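BH2851 (Bacillus halodurans, PDB 2GFG) is a putative adenylate cyclase of the CYTH family, whose relatives typically act on triphosphate-bearing substrates inside a closed antiparallel barrel, but its own function has not been established. Local coordinates at residues 54-59 / 65-70; 2-7 / 99-104. All coordinates share one frame; numbering follows the deposited sequence.

Interaction 1 (54-59 / 65-70); sequences ALRIRE and TFTLKQ. With EDO (1,2-ethanediol), chain F.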
# COMPACT_ATOMS: atom_id res chain seq x y z
N ALA A 54 -4.80 -8.48 0.21
CA ALA A 54 -4.20 -7.80 1.35
C ALA A 54 -5.24 -6.93 2.06
O ALA A 54 -5.98 -6.17 1.40
CB ALA A 54 -3.02 -6.94 0.90
N LEU A 55 -5.28 -7.05 3.39
CA LEU A 55 -6.23 -6.31 4.22
C LEU A 55 -5.45 -5.45 5.21
O LEU A 55 -4.59 -5.96 5.93
CB LEU A 55 -7.13 -7.29 4.97
CG LEU A 55 -8.30 -6.72 5.79
CD1 LEU A 55 -9.35 -6.14 4.90
CD2 LEU A 55 -8.90 -7.80 6.67
N ARG A 56 -5.75 -4.16 5.23
CA ARG A 56 -5.12 -3.23 6.17
C ARG A 56 -6.09 -2.21 6.71
O ARG A 56 -7.17 -1.99 6.13
CB ARG A 56 -3.94 -2.49 5.50
CG ARG A 56 -4.36 -1.56 4.34
CD ARG A 56 -3.27 -0.58 3.96
NE ARG A 56 -3.79 0.43 3.01
CZ ARG A 56 -3.43 0.55 1.71
NH1 ARG A 56 -2.43 -0.18 1.20
NH2 ARG A 56 -4.01 1.48 0.96
N ILE A 57 -5.73 -1.62 7.85
CA ILE A 57 -6.32 -0.38 8.31
C ILE A 57 -5.22 0.70 8.27
O ILE A 57 -4.18 0.53 8.90
CB ILE A 57 -6.89 -0.50 9.75
CG1 ILE A 57 -8.13 -1.40 9.74
CG2 ILE A 57 -7.24 0.89 10.32
CD1 ILE A 57 -8.64 -1.77 11.14
N ARG A 58 -5.44 1.75 7.48
CA ARG A 58 -4.48 2.86 7.37
C ARG A 58 -4.85 3.99 8.30
O ARG A 58 -6.00 4.39 8.37
CB ARG A 58 -4.41 3.38 5.94
CG ARG A 58 -3.42 4.58 5.75
CD ARG A 58 -3.15 4.88 4.29
NE ARG A 58 -2.32 3.84 3.68
CZ ARG A 58 -1.88 3.87 2.42
NH1 ARG A 58 -2.20 4.87 1.60
NH2 ARG A 58 -1.11 2.87 1.97
N GLU A 59 -3.83 4.56 8.95
CA GLU A 59 -4.00 5.73 9.80
C GLU A 59 -3.16 6.87 9.22
O GLU A 59 -1.97 6.72 9.02
CB GLU A 59 -3.53 5.39 11.20
CG GLU A 59 -3.80 6.45 12.25
CD GLU A 59 -3.23 6.06 13.63
OE1 GLU A 59 -2.75 4.90 13.80
OE2 GLU A 59 -3.23 6.93 14.54
N THR A 65 -8.73 4.37 7.54
CA THR A 65 -9.33 3.79 6.33
C THR A 65 -9.10 2.27 6.30
O THR A 65 -7.96 1.80 6.32
CB THR A 65 -8.74 4.42 5.06
OG1 THR A 65 -8.84 5.86 5.14
CG2 THR A 65 -9.48 3.94 3.81
N PHE A 66 -10.20 1.52 6.27
CA PHE A 66 -10.18 0.06 6.16
C PHE A 66 -10.12 -0.28 4.68
O PHE A 66 -10.96 0.17 3.91
CB PHE A 66 -11.47 -0.51 6.80
CG PHE A 66 -11.43 -2.01 7.12
CD1 PHE A 66 -10.22 -2.67 7.44
CD2 PHE A 66 -12.64 -2.71 7.28
CE1 PHE A 66 -10.23 -4.02 7.80
CE2 PHE A 66 -12.65 -4.07 7.64
CZ PHE A 66 -11.45 -4.72 7.90
N THR A 67 -9.11 -1.06 4.28
CA THR A 67 -8.88 -1.33 2.83
C THR A 67 -8.57 -2.78 2.54
O THR A 67 -7.69 -3.39 3.16
CB THR A 67 -7.72 -0.44 2.28
OG1 THR A 67 -8.12 0.92 2.31
CG2 THR A 67 -7.35 -0.83 0.84
N LEU A 68 -9.34 -3.34 1.61
CA LEU A 68 -9.05 -4.64 1.02
C LEU A 68 -8.49 -4.43 -0.40
O LEU A 68 -8.95 -3.53 -1.12
CB LEU A 68 -10.31 -5.51 0.96
CG LEU A 68 -10.20 -6.89 0.29
CD1 LEU A 68 -9.21 -7.79 1.02
CD2 LEU A 68 -11.57 -7.55 0.20
N LYS A 69 -7.47 -5.21 -0.76
CA LYS A 69 -6.96 -5.28 -2.14
C LYS A 69 -7.07 -6.71 -2.58
O LYS A 69 -6.58 -7.59 -1.89
CB LYS A 69 -5.50 -4.85 -2.22
CG LYS A 69 -5.27 -3.38 -1.99
CD LYS A 69 -3.77 -3.04 -2.07
CE LYS A 69 -3.53 -1.55 -1.85
NZ LYS A 69 -2.09 -1.17 -2.05
N GLN A 70 -7.72 -6.94 -3.73
CA GLN A 70 -7.89 -8.31 -4.27
C GLN A 70 -7.64 -8.33 -5.78
O GLN A 70 -7.59 -7.27 -6.41
CB GLN A 70 -9.30 -8.86 -3.95
CG GLN A 70 -10.45 -8.06 -4.57
CD GLN A 70 -11.80 -8.49 -4.03
OE1 GLN A 70 -12.44 -7.75 -3.28
NE2 GLN A 70 -12.24 -9.71 -4.40
C1 EDO F . -5.09 7.25 2.36
O1 EDO F . -3.87 7.73 1.77
C2 EDO F . -5.61 6.03 1.59
O2 EDO F . -6.91 5.66 2.06
O HOH W 1 -4.92 -3.65 1.60
O HOH W 2 -6.23 2.21 3.60
O HOH W 3 -6.55 6.62 6.51

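Interaction 2 (2-7 / 99-104); sequences MGKEIE and SGEVMD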
# COMPACT_ATOMS: atom_id res chain seq x y z
N MSE A 2 -16.65 5.55 -5.90
CA MSE A 2 -17.19 5.89 -4.58
C MSE A 2 -16.93 4.76 -3.59
O MSE A 2 -17.83 3.99 -3.25
CB MSE A 2 -18.70 6.15 -4.69
CG MSE A 2 -19.07 7.30 -5.65
SE MSE A 2 -19.20 9.02 -4.76
CE MSE A 2 -20.90 8.75 -3.85
N GLY A 3 -15.68 4.65 -3.14
CA GLY A 3 -15.26 3.60 -2.20
C GLY A 3 -14.39 2.52 -2.85
O GLY A 3 -13.48 1.99 -2.21
N LYS A 4 -14.69 2.19 -4.11
CA LYS A 4 -13.95 1.16 -4.84
C LYS A 4 -13.14 1.77 -5.97
O LYS A 4 -13.56 2.75 -6.57
CB LYS A 4 -14.90 0.11 -5.39
CG LYS A 4 -15.70 -0.61 -4.31
CD LYS A 4 -16.57 -1.70 -4.91
CE LYS A 4 -17.49 -2.32 -3.87
NZ LYS A 4 -18.52 -1.35 -3.38
N GLU A 5 -11.96 1.22 -6.23
CA GLU A 5 -11.11 1.71 -7.33
C GLU A 5 -10.14 0.66 -7.84
O GLU A 5 -9.77 -0.27 -7.12
CB GLU A 5 -10.35 2.97 -6.89
CG GLU A 5 -9.47 2.80 -5.67
CD GLU A 5 -8.83 4.09 -5.24
OE1 GLU A 5 -9.54 5.12 -5.16
OE2 GLU A 5 -7.60 4.09 -4.98
N ILE A 6 -9.77 0.81 -9.11
CA ILE A 6 -8.82 -0.08 -9.75
C ILE A 6 -7.43 0.52 -9.61
O ILE A 6 -7.20 1.67 -10.00
CB ILE A 6 -9.16 -0.29 -11.26
CG1 ILE A 6 -10.63 -0.73 -11.43
CG2 ILE A 6 -8.21 -1.31 -11.88
CD1 ILE A 6 -11.01 -2.01 -10.67
N GLU A 7 -6.51 -0.27 -9.05
CA GLU A 7 -5.15 0.16 -8.81
C GLU A 7 -4.21 -0.42 -9.89
O GLU A 7 -4.00 -1.63 -9.94
CB GLU A 7 -4.70 -0.28 -7.41
CG GLU A 7 -3.28 0.13 -7.01
CD GLU A 7 -2.98 -0.15 -5.54
OE1 GLU A 7 -3.67 0.44 -4.67
OE2 GLU A 7 -2.06 -0.95 -5.25
N SER A 99 -19.31 -3.95 9.86
CA SER A 99 -20.02 -4.32 8.65
C SER A 99 -19.83 -3.25 7.58
O SER A 99 -19.57 -2.08 7.90
CB SER A 99 -21.51 -4.50 8.94
OG SER A 99 -22.03 -3.34 9.56
N GLY A 100 -19.94 -3.65 6.32
CA GLY A 100 -19.72 -2.74 5.19
C GLY A 100 -19.16 -3.47 4.00
O GLY A 100 -19.12 -4.70 3.97
N GLU A 101 -18.69 -2.70 3.02
CA GLU A 101 -18.24 -3.27 1.73
C GLU A 101 -16.98 -4.11 1.85
O GLU A 101 -16.78 -5.05 1.08
CB GLU A 101 -18.02 -2.15 0.70
CG GLU A 101 -19.33 -1.44 0.24
CD GLU A 101 -20.19 -2.28 -0.73
OE1 GLU A 101 -19.79 -3.42 -1.07
OE2 GLU A 101 -21.25 -1.79 -1.16
N VAL A 102 -16.11 -3.77 2.81
CA VAL A 102 -14.88 -4.53 3.04
C VAL A 102 -15.22 -5.90 3.62
O VAL A 102 -14.78 -6.92 3.12
CB VAL A 102 -13.90 -3.77 3.98
CG1 VAL A 102 -12.68 -4.62 4.31
CG2 VAL A 102 -13.48 -2.45 3.36
N MSE A 103 -16.05 -5.89 4.68
CA MSE A 103 -16.56 -7.12 5.31
C MSE A 103 -17.24 -8.02 4.26
O MSE A 103 -16.99 -9.23 4.21
CB MSE A 103 -17.55 -6.75 6.43
CG MSE A 103 -18.24 -7.93 7.13
SE MSE A 103 -17.15 -8.76 8.45
CE MSE A 103 -17.13 -7.38 9.76
N ASP A 104 -18.08 -7.40 3.42
CA ASP A 104 -18.81 -8.13 2.35
C ASP A 104 -17.86 -8.83 1.39
O ASP A 104 -18.05 -10.00 1.07
CB ASP A 104 -19.71 -7.17 1.57
CG ASP A 104 -20.89 -6.65 2.39
OD1 ASP A 104 -21.22 -7.25 3.46
OD2 ASP A 104 -21.51 -5.65 1.96

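Interaction 1 (54-59 / 65-70)
Ile-57 and Leu-55 both lean on the Phe-66 ring: Ile-57 CG1 comes to 3.4 Å from Phe-66 CD1, and Leu-55 CD1 to 3.7 Å from Phe-66 CE1. The first torsion of Phe-66 (-164°) sets its CG opposite the backbone N and brings the ring back across to the neighbouring strand, where Arg-56 O meets its edge. On the other face, Arg-56 and Thr-67 run side by side. The chi1 of 64° places Arg-56 CG between N and the carbonyl carbon; from there the extended chain carries NH2 to 4.1 Å from Thr-67 CG2, and NH1 to 3.5 Å from Lys-69 CE. One guanidinium face has Arg-58 NH2 over its centre. Arg-58 NH1 also makes a weak 3.3 Å bond to O1 of an ethanediol, probably from the crystallisation liquor. A water accepts from Arg-56 NE and donates to Thr-67 OG1 (2.6 Å from the water) and Thr-65 O, tying both strands together. These two strands form an antiparallel hairpin in the closed barrel of the CYTH fold, pinned by six backbone bonds; that from Arg-56 N to Thr-67 O, 2.9 Å long, is nearly straight at 170°. The basic side chains appear to face the lumen, which in relatives receives a triphosphate, consistent with their close gathering here. An alanine in place of Arg-56 is likely to leave that water without its NE donor, and Arg-58 NH2 without the flat group beneath it. Further out, Asn-38 holds Arg-58 NE, Asn-80 engages Thr-67 OG1, and Glu-78 forms only a weak, long ion pair with Arg-56.

Interaction 2 (2-7 / 99-104)
Two bends, one in Lys-4 and one in Glu-101, bring opposite charges together across the outer surface of the barrel. Lys-4 runs out extended as far as CE, then turns at chi4 (67°), which swings NZ toward the helix 101-108. Glu-101 folds at chi2 (-75°), curling its carboxylate back to receive the ammonium group. The two side chains cross at about a right angle. Lys-4 NZ does not come in at the carboxylate rim: it stands above the plane of the group, 3.3 Å from Glu-101 CD, 3.4 Å from Glu-101 OE1 and 3.5 Å from Glu-101 OE2. Such a placement makes a salt bridge without a hydrogen bond, and the attraction is probably shared almost evenly between the two oxygens. Both residues are exposed, so solvent probably weakens the pairing. Lys-4 CE follows NZ in, 3.8 Å from Glu-101 OE1.

Glu-101 opens the helix just after Gly-100, the N-cap residue, whose O accepts from Asp-104 N at 2.9 Å. A negative charge in this first turn is likely to be eased by the helix dipole. Thr-79, on strand 76-83, touches both Lys-4 and Glu-101, and so sits beside the bridge.

Along strand 4-14 the two sides differ in character. Lys-4 points to the outside with the bridge, while Glu-5 and Glu-7 turn to the opposite side of the strand, the one that appears to face the tunnel; there Glu-7 extends to Lys-69 and crowds Glu-9. Glu-7 and Glu-9 fit the ExExK signature at the start of CYTH domains, with Glu-5 coming just before it; in relatives the acidic side chains of that signature bind the metal ions accompanying a triphosphate in the tunnel.

Interactions 1 and 2, with centres about 9 Å apart, meet on both sides of the barrel wall. Outside, Val-102 of the helix packs into the apolar face of the hairpin: its CG1 lies 3.4 Å from Phe-66 CE2 and 3.7 Å from Leu-55 CD1. Inside, Lys-69 NZ forms a salt bridge with Glu-7 OE2 at 3.2 Å, joining the basic cluster of interaction 1 to the acidic side of 2-7. In the sheet, strand 76-83 lies between strand 4-14 and the hairpin. An unidentified ligand and ethanediol molecules lie near Arg-58 and Lys-69; though probably from the crystallisation liquor, they are consistent with a pocket for anionic substrate.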